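Local coordinates for putative major capsid protein (PDB 6G44) that probably builds the icosahedral shell of the virophage mavirus as a trimeric double jelly-roll capsid protein, at residues 296-301 and 467-472; 325-330 and 447-452; 332-337 and 473-478; 380-385 and 425-430. All coordinates share one frame; numbering follows the deposited sequence.

Contact 1 (296-301 and 467-472). With SO4 (sulfate ion), chain B.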
loop_
_atom_site.group_PDB
_atom_site.type_symbol
_atom_site.label_atom_id
_atom_site.label_comp_id
_atom_site.label_asym_id
_atom_site.label_seq_id
_atom_site.Cartn_x
_atom_site.Cartn_y
_atom_site.Cartn_z
ATOM N N GLU C 296 30.147 0.524 16.458
ATOM C CA GLU C 296 31.080 1.534 16.973
ATOM C C GLU C 296 31.361 1.372 18.451
ATOM O O GLU C 296 32.466 1.701 18.919
ATOM C CB GLU C 296 30.564 2.935 16.738
ATOM C CG GLU C 296 30.540 3.340 15.295
ATOM C CD GLU C 296 31.914 3.479 14.663
ATOM O OE1 GLU C 296 32.938 3.691 15.380
ATOM O OE2 GLU C 296 31.950 3.381 13.424
ATOM N N GLY C 297 30.377 0.901 19.199
ATOM C CA GLY C 297 30.553 0.701 20.626
ATOM C C GLY C 297 29.455 -0.133 21.204
ATOM O O GLY C 297 28.324 -0.181 20.688
ATOM N N ASN C 298 29.787 -0.829 22.280
ATOM C CA ASN C 298 28.793 -1.584 23.002
ATOM C C ASN C 298 29.134 -1.601 24.480
ATOM O O ASN C 298 30.287 -1.385 24.865
ATOM C CB ASN C 298 28.645 -2.998 22.442
ATOM C CG ASN C 298 29.866 -3.842 22.661
ATOM O OD1 ASN C 298 29.945 -4.579 23.640
ATOM N ND2 ASN C 298 30.837 -3.719 21.772
ATOM N N ILE C 299 28.112 -1.801 25.299
ATOM C CA ILE C 299 28.282 -1.976 26.741
ATOM C C ILE C 299 27.079 -2.722 27.262
ATOM O O ILE C 299 25.974 -2.574 26.708
ATOM C CB ILE C 299 28.490 -0.630 27.458
ATOM C CG1 ILE C 299 29.026 -0.870 28.885
ATOM C CG2 ILE C 299 27.228 0.225 27.450
ATOM C CD1 ILE C 299 29.607 0.362 29.509
ATOM N N SER C 300 27.269 -3.536 28.296
ATOM C CA SER C 300 26.178 -4.338 28.836
ATOM C C SER C 300 26.057 -4.202 30.344
ATOM O O SER C 300 26.972 -3.717 31.008
ATOM C CB SER C 300 26.360 -5.803 28.447
ATOM O OG SER C 300 27.494 -6.359 29.091
ATOM N N SER C 301 24.908 -4.614 30.864
ATOM C CA SER C 301 24.695 -4.745 32.303
ATOM C C SER C 301 23.655 -5.823 32.567
ATOM O O SER C 301 22.883 -6.231 31.674
ATOM C CB SER C 301 24.264 -3.430 32.933
ATOM O OG SER C 301 22.932 -3.080 32.550
ATOM N N HIS C 467 20.661 -9.955 31.130
ATOM C CA HIS C 467 21.671 -9.082 30.562
ATOM C C HIS C 467 21.172 -8.414 29.283
ATOM O O HIS C 467 20.631 -9.104 28.419
ATOM C CB HIS C 467 22.959 -9.852 30.243
ATOM C CG HIS C 467 23.825 -10.104 31.438
ATOM N ND1 HIS C 467 23.738 -11.257 32.185
ATOM C CD2 HIS C 467 24.792 -9.352 32.012
ATOM C CE1 HIS C 467 24.618 -11.206 33.170
ATOM N NE2 HIS C 467 25.279 -10.068 33.084
ATOM N N TYR C 468 21.399 -7.100 29.193
ATOM C CA TYR C 468 21.076 -6.276 28.010
ATOM C C TYR C 468 22.318 -5.551 27.537
ATOM O O TYR C 468 23.156 -5.127 28.349
ATOM C CB TYR C 468 19.933 -5.257 28.290
ATOM C CG TYR C 468 18.597 -5.966 28.291
ATOM C CD1 TYR C 468 18.199 -6.713 29.386
ATOM C CD2 TYR C 468 17.776 -5.975 27.159
ATOM C CE1 TYR C 468 17.018 -7.435 29.377
ATOM C CE2 TYR C 468 16.586 -6.684 27.141
ATOM C CZ TYR C 468 16.222 -7.418 28.251
ATOM O OH TYR C 468 15.070 -8.118 28.190
ATOM N N LYS C 469 22.430 -5.417 26.215
ATOM C CA LYS C 469 23.580 -4.794 25.581
ATOM C C LYS C 469 23.143 -3.586 24.752
ATOM O O LYS C 469 22.373 -3.722 23.802
ATOM C CB LYS C 469 24.307 -5.794 24.705
ATOM C CG LYS C 469 25.541 -5.255 24.019
ATOM C CD LYS C 469 26.145 -6.263 23.051
ATOM C CE LYS C 469 26.917 -7.345 23.770
ATOM N NZ LYS C 469 27.702 -8.174 22.817
ATOM N N LEU C 470 23.660 -2.423 25.104
ATOM C CA LEU C 470 23.527 -1.194 24.297
ATOM C C LEU C 470 24.539 -1.278 23.163
ATOM O O LEU C 470 25.727 -1.496 23.404
ATOM C CB LEU C 470 23.775 0.052 25.154
ATOM C CG LEU C 470 23.986 1.379 24.430
ATOM C CD1 LEU C 470 22.803 1.757 23.530
ATOM C CD2 LEU C 470 24.286 2.519 25.379
ATOM N N GLU C 471 24.084 -1.130 21.920
ATOM C CA GLU C 471 24.950 -1.130 20.754
ATOM C C GLU C 471 24.694 0.140 19.964
ATOM O O GLU C 471 23.528 0.549 19.789
ATOM C CB GLU C 471 24.675 -2.326 19.859
ATOM C CG GLU C 471 25.048 -3.678 20.466
ATOM C CD GLU C 471 24.768 -4.828 19.507
ATOM O OE1 GLU C 471 23.571 -5.029 19.209
ATOM O OE2 GLU C 471 25.725 -5.520 19.044
ATOM N N VAL C 472 25.771 0.764 19.503
ATOM C CA VAL C 472 25.723 1.945 18.643
ATOM C C VAL C 472 26.424 1.564 17.355
ATOM O O VAL C 472 27.606 1.199 17.367
ATOM C CB VAL C 472 26.373 3.183 19.287
ATOM C CG1 VAL C 472 26.280 4.389 18.355
ATOM C CG2 VAL C 472 25.706 3.437 20.629
HETATM S S SO4 B . 21.619 -13.590 30.833
HETATM O O1 SO4 B . 20.406 -12.835 31.131
HETATM O O2 SO4 B . 22.592 -13.465 31.943
HETATM O O3 SO4 B . 22.267 -13.077 29.593
HETATM O O4 SO4 B . 21.229 -15.002 30.625
#

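Contact 2 (325-330 and 447-452)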
loop_
_atom_site.group_PDB
_atom_site.type_symbol
_atom_site.label_atom_id
_atom_site.label_comp_id
_atom_site.label_asym_id
_atom_site.label_seq_id
_atom_site.Cartn_x
_atom_site.Cartn_y
_atom_site.Cartn_z
ATOM N N SER C 325 33.561 6.303 25.594
ATOM C CA SER C 325 33.766 7.253 24.506
ATOM C C SER C 325 34.173 6.491 23.260
ATOM O O SER C 325 35.011 5.593 23.324
ATOM C CB SER C 325 34.811 8.326 24.885
ATOM O OG SER C 325 34.947 9.295 23.863
ATOM N N MET C 326 33.519 6.799 22.145
ATOM C CA MET C 326 33.783 6.175 20.858
ATOM C C MET C 326 34.517 7.170 19.972
ATOM O O MET C 326 33.970 8.232 19.616
ATOM C CB MET C 326 32.461 5.750 20.195
ATOM C CG MET C 326 31.710 4.709 21.006
ATOM S SD MET C 326 30.063 4.349 20.341
ATOM C CE MET C 326 29.123 5.798 20.808
ATOM N N ALA C 327 35.760 6.818 19.617
ATOM C CA ALA C 327 36.637 7.654 18.810
ATOM C C ALA C 327 36.412 7.328 17.347
ATOM O O ALA C 327 36.527 6.174 16.957
ATOM C CB ALA C 327 38.099 7.377 19.192
ATOM N N MET C 328 36.069 8.336 16.548
ATOM C CA MET C 328 35.870 8.161 15.115
ATOM C C MET C 328 36.787 9.102 14.357
ATOM O O MET C 328 36.921 10.249 14.734
ATOM C CB MET C 328 34.410 8.427 14.757
ATOM C CG MET C 328 33.520 7.302 15.263
ATOM S SD MET C 328 31.748 7.633 15.110
ATOM C CE MET C 328 31.441 8.490 16.618
ATOM N N ASN C 329 37.375 8.627 13.264
ATOM C CA ASN C 329 38.296 9.473 12.471
ATOM C C ASN C 329 37.604 10.365 11.423
ATOM O O ASN C 329 38.251 11.184 10.758
ATOM C CB ASN C 329 39.344 8.603 11.769
ATOM C CG ASN C 329 40.220 7.845 12.746
ATOM O OD1 ASN C 329 40.632 8.390 13.769
ATOM N ND2 ASN C 329 40.535 6.599 12.422
ATOM N N ASN C 330 36.285 10.196 11.265
ATOM C CA ASN C 330 35.497 10.920 10.277
ATOM C C ASN C 330 34.033 10.825 10.758
ATOM O O ASN C 330 33.753 10.066 11.686
ATOM C CB ASN C 330 35.710 10.311 8.887
ATOM C CG ASN C 330 35.397 8.838 8.851
ATOM O OD1 ASN C 330 34.224 8.450 8.910
ATOM N ND2 ASN C 330 36.438 7.998 8.772
ATOM N N SER C 447 37.855 14.239 12.946
ATOM C CA SER C 447 37.788 13.282 14.039
ATOM C C SER C 447 36.792 13.778 15.093
ATOM O O SER C 447 36.757 14.975 15.413
ATOM C CB SER C 447 39.174 13.074 14.677
ATOM O OG SER C 447 40.095 12.553 13.730
ATOM N N ILE C 448 35.976 12.868 15.604
ATOM C CA ILE C 448 35.016 13.171 16.664
ATOM C C ILE C 448 35.040 12.094 17.730
ATOM O O ILE C 448 35.474 10.962 17.495
ATOM C CB ILE C 448 33.564 13.335 16.130
ATOM C CG1 ILE C 448 33.079 12.060 15.407
ATOM C CG2 ILE C 448 33.491 14.571 15.249
ATOM C CD1 ILE C 448 31.594 12.088 15.069
ATOM N N ASN C 449 34.570 12.462 18.917
ATOM C CA ASN C 449 34.330 11.499 19.986
ATOM C C ASN C 449 32.861 11.555 20.365
ATOM O O ASN C 449 32.319 12.637 20.510
ATOM C CB ASN C 449 35.194 11.808 21.204
ATOM C CG ASN C 449 36.682 11.765 20.888
ATOM O OD1 ASN C 449 37.186 10.781 20.360
ATOM N ND2 ASN C 449 37.382 12.838 21.209
ATOM N N MET C 450 32.216 10.392 20.450
ATOM C CA MET C 450 30.797 10.294 20.802
ATOM C C MET C 450 30.597 9.375 22.006
ATOM O O MET C 450 31.238 8.347 22.129
ATOM C CB MET C 450 30.000 9.766 19.601
ATOM C CG MET C 450 28.494 9.641 19.856
ATOM S SD MET C 450 27.548 8.899 18.488
ATOM C CE MET C 450 27.353 10.341 17.500
ATOM N N GLN C 451 29.618 9.725 22.844
ATOM C CA GLN C 451 29.153 8.867 23.899
ATOM C C GLN C 451 27.621 8.873 23.834
ATOM O O GLN C 451 27.015 9.914 23.587
ATOM C CB GLN C 451 29.638 9.411 25.250
ATOM C CG GLN C 451 29.378 8.520 26.448
ATOM C CD GLN C 451 30.249 8.907 27.639
ATOM O OE1 GLN C 451 30.303 10.073 28.016
ATOM N NE2 GLN C 451 30.941 7.936 28.216
ATOM N N VAL C 452 27.033 7.699 24.028
ATOM C CA VAL C 452 25.569 7.519 23.985
ATOM C C VAL C 452 25.079 6.942 25.302
ATOM O O VAL C 452 25.555 5.901 25.723
ATOM C CB VAL C 452 25.187 6.585 22.816
ATOM C CG1 VAL C 452 23.699 6.247 22.830
ATOM C CG2 VAL C 452 25.577 7.244 21.491
HETATM O O HOH W 1 40.513 12.817 10.836
#

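Contact 3 (332-337 and 473-478)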
loop_
_atom_site.group_PDB
_atom_site.type_symbol
_atom_site.label_atom_id
_atom_site.label_comp_id
_atom_site.label_asym_id
_atom_site.label_seq_id
_atom_site.Cartn_x
_atom_site.Cartn_y
_atom_site.Cartn_z
ATOM N N PRO C 332 30.251 9.763 10.328
ATOM C CA PRO C 332 29.298 8.949 9.553
ATOM C C PRO C 332 28.021 9.666 9.148
ATOM O O PRO C 332 27.620 10.651 9.754
ATOM C CB PRO C 332 28.951 7.799 10.496
ATOM C CG PRO C 332 30.116 7.713 11.439
ATOM C CD PRO C 332 30.539 9.136 11.628
ATOM N N SER C 333 27.382 9.102 8.147
ATOM C CA SER C 333 26.097 9.567 7.650
ATOM C C SER C 333 24.958 9.312 8.616
ATOM O O SER C 333 24.039 10.158 8.736
ATOM C CB SER C 333 25.789 8.855 6.335
ATOM O OG SER C 333 24.496 9.188 5.848
ATOM N N MET C 334 24.993 8.172 9.292
ATOM C CA MET C 334 23.896 7.819 10.183
ATOM C C MET C 334 24.395 6.917 11.296
ATOM O O MET C 334 25.385 6.205 11.140
ATOM C CB MET C 334 22.749 7.135 9.409
ATOM C CG MET C 334 21.435 7.007 10.202
ATOM S SD MET C 334 20.051 6.261 9.277
ATOM C CE MET C 334 19.673 7.529 8.094
ATOM N N PHE C 335 23.681 6.957 12.415
ATOM C CA PHE C 335 23.882 6.091 13.539
ATOM C C PHE C 335 22.615 5.336 13.853
ATOM O O PHE C 335 21.514 5.803 13.532
ATOM C CB PHE C 335 24.280 6.920 14.783
ATOM C CG PHE C 335 25.582 7.632 14.622
ATOM C CD1 PHE C 335 26.748 6.961 14.946
ATOM C CD2 PHE C 335 25.643 8.925 14.129
ATOM C CE1 PHE C 335 27.977 7.570 14.794
ATOM C CE2 PHE C 335 26.894 9.551 13.986
ATOM C CZ PHE C 335 28.034 8.851 14.319
ATOM N N ALA C 336 22.768 4.183 14.487
ATOM C CA ALA C 336 21.615 3.398 14.963
ATOM C C ALA C 336 21.902 2.947 16.391
ATOM O O ALA C 336 22.996 2.412 16.668
ATOM C CB ALA C 336 21.327 2.206 14.069
ATOM N N VAL C 337 20.933 3.130 17.269
ATOM C CA VAL C 337 21.044 2.750 18.677
ATOM C C VAL C 337 20.005 1.685 18.968
ATOM O O VAL C 337 18.818 1.857 18.641
ATOM C CB VAL C 337 20.798 3.966 19.590
ATOM C CG1 VAL C 337 20.954 3.572 21.060
ATOM C CG2 VAL C 337 21.736 5.093 19.236
ATOM N N PHE C 473 25.676 1.609 16.253
ATOM C CA PHE C 473 26.220 1.301 14.940
ATOM C C PHE C 473 26.396 2.565 14.142
ATOM O O PHE C 473 25.631 3.511 14.308
ATOM C CB PHE C 473 25.280 0.401 14.157
ATOM C CG PHE C 473 25.063 -0.932 14.787
ATOM C CD1 PHE C 473 24.036 -1.115 15.698
ATOM C CD2 PHE C 473 25.884 -2.007 14.480
ATOM C CE1 PHE C 473 23.807 -2.351 16.286
ATOM C CE2 PHE C 473 25.670 -3.250 15.101
ATOM C CZ PHE C 473 24.628 -3.409 15.990
ATOM N N SER C 474 27.417 2.597 13.289
ATOM C CA SER C 474 27.554 3.656 12.281
ATOM C C SER C 474 27.201 3.103 10.921
ATOM O O SER C 474 27.484 1.944 10.634
ATOM C CB SER C 474 28.953 4.235 12.224
ATOM O OG SER C 474 29.881 3.226 11.930
ATOM N N ILE C 475 26.632 3.969 10.081
ATOM C CA ILE C 475 26.393 3.664 8.688
ATOM C C ILE C 475 27.158 4.719 7.929
ATOM O O ILE C 475 26.818 5.902 7.996
ATOM C CB ILE C 475 24.894 3.679 8.321
ATOM C CG1 ILE C 475 24.148 2.652 9.192
ATOM C CG2 ILE C 475 24.723 3.358 6.841
ATOM C CD1 ILE C 475 23.237 3.223 10.239
ATOM N N ARG C 476 28.216 4.313 7.221
ATOM C CA ARG C 476 29.060 5.258 6.500
ATOM C C ARG C 476 28.877 5.147 4.989
ATOM O O ARG C 476 28.757 4.043 4.444
ATOM C CB ARG C 476 30.534 5.024 6.806
ATOM C CG ARG C 476 30.971 5.498 8.175
ATOM C CD ARG C 476 32.469 5.291 8.287
ATOM N NE ARG C 476 33.028 6.037 9.404
ATOM C CZ ARG C 476 33.194 5.555 10.633
ATOM N NH1 ARG C 476 33.732 6.341 11.561
ATOM N NH2 ARG C 476 32.841 4.317 10.949
ATOM N N ASP C 477 28.921 6.297 4.330
ATOM C CA ASP C 477 28.905 6.343 2.866
ATOM C C ASP C 477 30.265 5.806 2.383
ATOM O O ASP C 477 31.325 6.213 2.861
ATOM C CB ASP C 477 28.665 7.762 2.380
ATOM C CG ASP C 477 27.291 8.326 2.812
ATOM O OD1 ASP C 477 26.380 7.552 3.154
ATOM O OD2 ASP C 477 27.123 9.536 2.764
ATOM N N ASN C 478 30.206 4.872 1.446
ATOM C CA ASN C 478 31.362 4.081 1.054
ATOM C C ASN C 478 31.118 3.613 -0.364
ATOM O O ASN C 478 30.032 3.123 -0.694
ATOM C CB ASN C 478 31.504 2.924 2.005
ATOM C CG ASN C 478 32.731 2.097 1.750
ATOM O OD1 ASN C 478 33.837 2.610 1.818
ATOM N ND2 ASN C 478 32.545 0.812 1.505
#

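Contact 4 (380-385 and 425-430)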
loop_
_atom_site.group_PDB
_atom_site.type_symbol
_atom_site.label_atom_id
_atom_site.label_comp_id
_atom_site.label_asym_id
_atom_site.label_seq_id
_atom_site.Cartn_x
_atom_site.Cartn_y
_atom_site.Cartn_z
ATOM N N GLU C 380 9.526 9.493 16.504
ATOM C CA GLU C 380 9.464 10.424 15.382
ATOM C C GLU C 380 10.844 10.654 14.746
ATOM O O GLU C 380 10.980 10.662 13.522
ATOM C CB GLU C 380 8.800 11.728 15.832
ATOM C CG GLU C 380 7.303 11.546 16.134
ATOM C CD GLU C 380 6.643 12.731 16.836
ATOM O OE1 GLU C 380 7.313 13.710 17.128
ATOM O OE2 GLU C 380 5.424 12.629 17.132
ATOM N N LEU C 381 11.847 10.808 15.600
ATOM C CA LEU C 381 13.236 10.942 15.128
ATOM C C LEU C 381 13.623 9.716 14.286
ATOM O O LEU C 381 14.137 9.817 13.161
ATOM C CB LEU C 381 14.178 11.086 16.323
ATOM C CG LEU C 381 15.676 10.916 16.101
ATOM C CD1 LEU C 381 16.216 11.934 15.094
ATOM C CD2 LEU C 381 16.447 10.997 17.422
ATOM N N SER C 382 13.400 8.533 14.846
ATOM C CA SER C 382 13.795 7.326 14.120
ATOM C C SER C 382 13.033 7.198 12.798
ATOM O O SER C 382 13.623 6.864 11.758
ATOM C CB SER C 382 13.625 6.064 14.985
ATOM O OG SER C 382 14.411 5.011 14.440
ATOM N N SER C 383 11.731 7.495 12.840
ATOM C CA SER C 383 10.869 7.438 11.649
ATOM C C SER C 383 11.281 8.446 10.582
ATOM O O SER C 383 11.170 8.146 9.377
ATOM C CB SER C 383 9.415 7.643 12.043
ATOM O OG SER C 383 8.969 6.602 12.900
ATOM N N SER C 384 11.831 9.591 10.995
ATOM C CA SER C 384 12.320 10.587 10.028
ATOM C C SER C 384 13.510 10.088 9.224
ATOM O O SER C 384 13.815 10.631 8.163
ATOM C CB SER C 384 12.663 11.916 10.721
ATOM O OG SER C 384 13.897 11.861 11.401
ATOM N N ASN C 385 14.165 9.058 9.746
ATOM C CA ASN C 385 15.311 8.405 9.144
ATOM C C ASN C 385 14.971 7.002 8.664
ATOM O O ASN C 385 15.873 6.155 8.470
ATOM C CB ASN C 385 16.458 8.419 10.157
ATOM C CG ASN C 385 16.954 9.812 10.398
ATOM O OD1 ASN C 385 17.184 10.569 9.427
ATOM N ND2 ASN C 385 17.062 10.223 11.683
ATOM N N VAL C 425 14.649 0.650 17.812
ATOM C CA VAL C 425 15.886 1.027 17.118
ATOM C C VAL C 425 15.765 2.495 16.788
ATOM O O VAL C 425 14.783 2.909 16.173
ATOM C CB VAL C 425 16.126 0.231 15.818
ATOM C CG1 VAL C 425 17.413 0.666 15.143
ATOM C CG2 VAL C 425 16.187 -1.264 16.133
ATOM N N ILE C 426 16.745 3.283 17.214
ATOM C CA ILE C 426 16.720 4.730 16.966
ATOM C C ILE C 426 17.789 5.089 15.939
ATOM O O ILE C 426 18.984 4.989 16.226
ATOM C CB ILE C 426 16.863 5.579 18.243
ATOM C CG1 ILE C 426 15.743 5.253 19.231
ATOM C CG2 ILE C 426 16.855 7.069 17.894
ATOM C CD1 ILE C 426 15.994 5.760 20.643
ATOM N N PHE C 427 17.367 5.516 14.765
ATOM C CA PHE C 427 18.241 5.993 13.708
ATOM C C PHE C 427 18.349 7.497 13.817
ATOM O O PHE C 427 17.314 8.185 13.908
ATOM C CB PHE C 427 17.691 5.622 12.325
ATOM C CG PHE C 427 17.670 4.142 12.047
ATOM C CD1 PHE C 427 18.810 3.495 11.590
ATOM C CD2 PHE C 427 16.504 3.375 12.207
ATOM C CE1 PHE C 427 18.785 2.141 11.301
ATOM C CE2 PHE C 427 16.489 2.021 11.897
ATOM C CZ PHE C 427 17.648 1.399 11.470
ATOM N N PHE C 428 19.576 8.038 13.866
ATOM C CA PHE C 428 19.777 9.505 13.859
ATOM C C PHE C 428 21.013 9.875 13.054
ATOM O O PHE C 428 21.951 9.075 12.948
ATOM C CB PHE C 428 19.832 10.097 15.285
ATOM C CG PHE C 428 21.113 9.802 16.037
ATOM C CD1 PHE C 428 22.192 10.669 15.966
ATOM C CD2 PHE C 428 21.220 8.680 16.872
ATOM C CE1 PHE C 428 23.374 10.386 16.639
ATOM C CE2 PHE C 428 22.382 8.422 17.567
ATOM C CZ PHE C 428 23.474 9.277 17.447
ATOM N N ARG C 429 20.959 11.041 12.426
ATOM C CA ARG C 429 22.041 11.565 11.584
ATOM C C ARG C 429 22.775 12.663 12.360
ATOM O O ARG C 429 22.200 13.276 13.263
ATOM C CB ARG C 429 21.447 12.178 10.321
ATOM C CG ARG C 429 20.645 11.223 9.458
ATOM C CD ARG C 429 20.053 11.974 8.304
ATOM N NE ARG C 429 19.209 11.147 7.445
ATOM C CZ ARG C 429 19.627 10.434 6.414
ATOM N NH1 ARG C 429 20.898 10.439 6.042
ATOM N NH2 ARG C 429 18.753 9.747 5.692
ATOM N N PRO C 430 24.008 12.987 11.982
ATOM C CA PRO C 430 24.684 14.105 12.665
ATOM C C PRO C 430 23.905 15.425 12.537
ATOM O O PRO C 430 23.889 16.238 13.478
ATOM C CB PRO C 430 26.063 14.148 11.995
ATOM C CG PRO C 430 25.976 13.317 10.798
ATOM C CD PRO C 430 24.884 12.313 11.006
HETATM O O HOH W 2 16.066 11.016 6.471
#

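Contact 1 (296-301 and 467-472)
Val472 O takes two backbone N-H groups from the facing strand, Glu296 N at 2.8 Å and, weakly, Gly297 N, so that Glu296 and Gly297 both face Val472 in a classic beta bulge. From there the antiparallel ladder runs regularly. Val472 N returns a bond to Gly297 O, and the hydrogen-bonded pairs Ile299-Leu470 and Ser301-Tyr468 each close both of their bonds; Leu470 N to Ile299 O is 2.8 Å. At the non-hydrogen-bonded pairs, CA-H groups lean on carbonyl oxygens, as Asn298 CA does on Leu470 O at 3.1 Å. Side-chain contact is modest. Lys469 sends its CG anti to the backbone N (chi1 -179°) and crosses Asn298 at a slant, its methylenes lying against Asn298 CB and the amide oxygen OD1. Ile299 CG2, on the face shared with Leu470, Val472 and Tyr468, meets Leu470 CB at 4.2 Å. Glu296 turns its carboxylate off the ladder to Arg476, in a salt bridge, and to Ser474. At the far end a sulfate, probably from the crystallisation liquor, sits at the edge of the His467 ring: His467 N reaches sulfate O1 at 2.9 Å, and ND1 faces O2 at a doubtfully short distance. The chemistry is therefore mainly that of a backbone ladder between two long jelly-roll strands; the adjacent anion may favour a protonated imidazole, and the side chains add apolar contact chiefly on the Leu470 face.

Contact 2 (325-330 and 447-452)
Met326 and Met450 exchange both backbone bonds, Met326 N to Met450 O at 2.8 Å and Met450 N to Met326 O at 2.9 Å. Met328 and Ile448 repeat the exchange two residues on, with Met328 N pointing almost straight at Ile448 O (171° at the hydrogen). Between them Ala327 and Asn449 form a non-hydrogen-bonded pair, where Met326 O also receives the CA-H of Asn449. Asn449 N is taken up by Asp364 on the other side of its strand, and Gln451 NE2 by the carbonyl of Thr323. Past the last bridge a water donates to Asn329 O at 2.8 Å and, in one of two conformers of Ser447, is bonded to its OG. Asn330 OD1 accepts from Arg476, whereas its buried backbone O has no partner in the model. Methionines dominate the apolar side, with Ile448 and Val452. Met328 bends at its last torsion (chi3 -87°), which brings CE over the strand to Met450 CB at 3.6 Å and to Ile448 CD1 at 3.9 Å. Met326 bends likewise, its CE reaching Val452 CG2 at 3.9 Å. Strand 319-328 is an edge strand of its four-stranded sheet within the chain, and 448-457 lies between it and 355-363. This apolar side looks into the jelly-roll sandwich, where Met328 and Met450 touch Phe335 of strand 334-341 and Met326 touches Val472 of strand 464-482.

Contact 3 (332-337 and 473-478)
Pro332 lays its ring beside the Arg476 side chain, the two pointing the same way: CG sits over one face of the guanidinium, 3.8 Å from Arg476 CZ and offset toward its rim, while CB meets Arg476 CG. The arginine chain is extended from CG to NE, its polar end engaged by Asn330 and Glu296. Ser474 CB touches Pro332 CG at 3.8 Å. Ile475 O accepts from Met334 N at 3.2 Å and weakly from Ser333 N, a classic beta bulge that opens the strand pairing. Beyond it Ile475 N gives to Met334 O, and Ala336 and Phe473 exchange two bonds, Phe473 N to Ala336 O being 2.8 Å and nearly straight. On the Met334 face Ile475 CD1 lies alongside Met334 CB at 4.0 Å and also nears Ala336 CB. Phe335, whose side chain lies on the other face, directs its CA-H at Phe473 O. Strand 464-482 is flanked here by 334-341 and 286-305. Leu129 of helix 123-130 packs against Ala336 and Phe473 on one face, while Phe335 on the other meets the ring of Phe428 from strand 425-428.

Contact 4 (380-385 and 425-430)
The last turn of helix 375-384 passes strand 425-428 with the two axes 61° apart and 6.4 Å at closest approach, Ser382 CA lying 4.7 Å from Phe427 CA. Ser382 makes the central link. Its OG swings anti to the backbone N (chi1 -161°) and sits between two backbone groups of the strand, giving its proton to Val425 O at 2.7 Å and accepting Phe427 N at 3.0 Å in a nearly straight bond. The same oxygen lies at the edge of the Phe427 ring, while Val425 CG1 stands over one face of that ring, offset toward its rim. Asn385, three residues on, uses both ends of its amide. ND2 donates to Phe427 O at 3.0 Å, approaching from above the carbonyl plane, and has a second acceptor in Asp432. OD1 receives Arg429 NE at 2.9 Å in a bent bond, with amide and guanidinium planes turned 66° apart. A water extends this link, donating to Ser384 O and accepting from Arg429 NH2. With both ends engaged, the amide is fixed in rotation. Leu381 supplies the apolar part: CD2 meets Ile426 CG2 at 4.0 Å, the two side chains crossing almost perpendicularly, and CD1 rests on Phe428 CB. Strand 425-428 pairs along 334-341, Ile426 with Val337 and Phe428 with Phe335. Ile426 and Phe428 also pack on strand 355-363 of the facing sheet, and Tyr39 of a second subunit packs on Leu381 and Ser384 of the helix.

Contacts 3 and 4 are buried, contacts 1 and 2 partly so. Contacts 1 and 3 share strand 464-482, which pairs with 286-305 in one and 334-341 in the other; contact 4 adds strand 425-428 to the same sheet, and contact 2 belongs to the opposing four-stranded sheet. Both 1 and 3 carry a bulge, and Glu296 of contact 1 reaches the polar end of contact 3. Met450 CE of contact 2 packs between the sheets on Phe335 and Phe428. The three strand pairs rest on backbone ladders, with polar side chains on the more open faces of contacts 1 and 2, whereas buried contact 4, helix against strand, relies on side-chain hydrogen bonds.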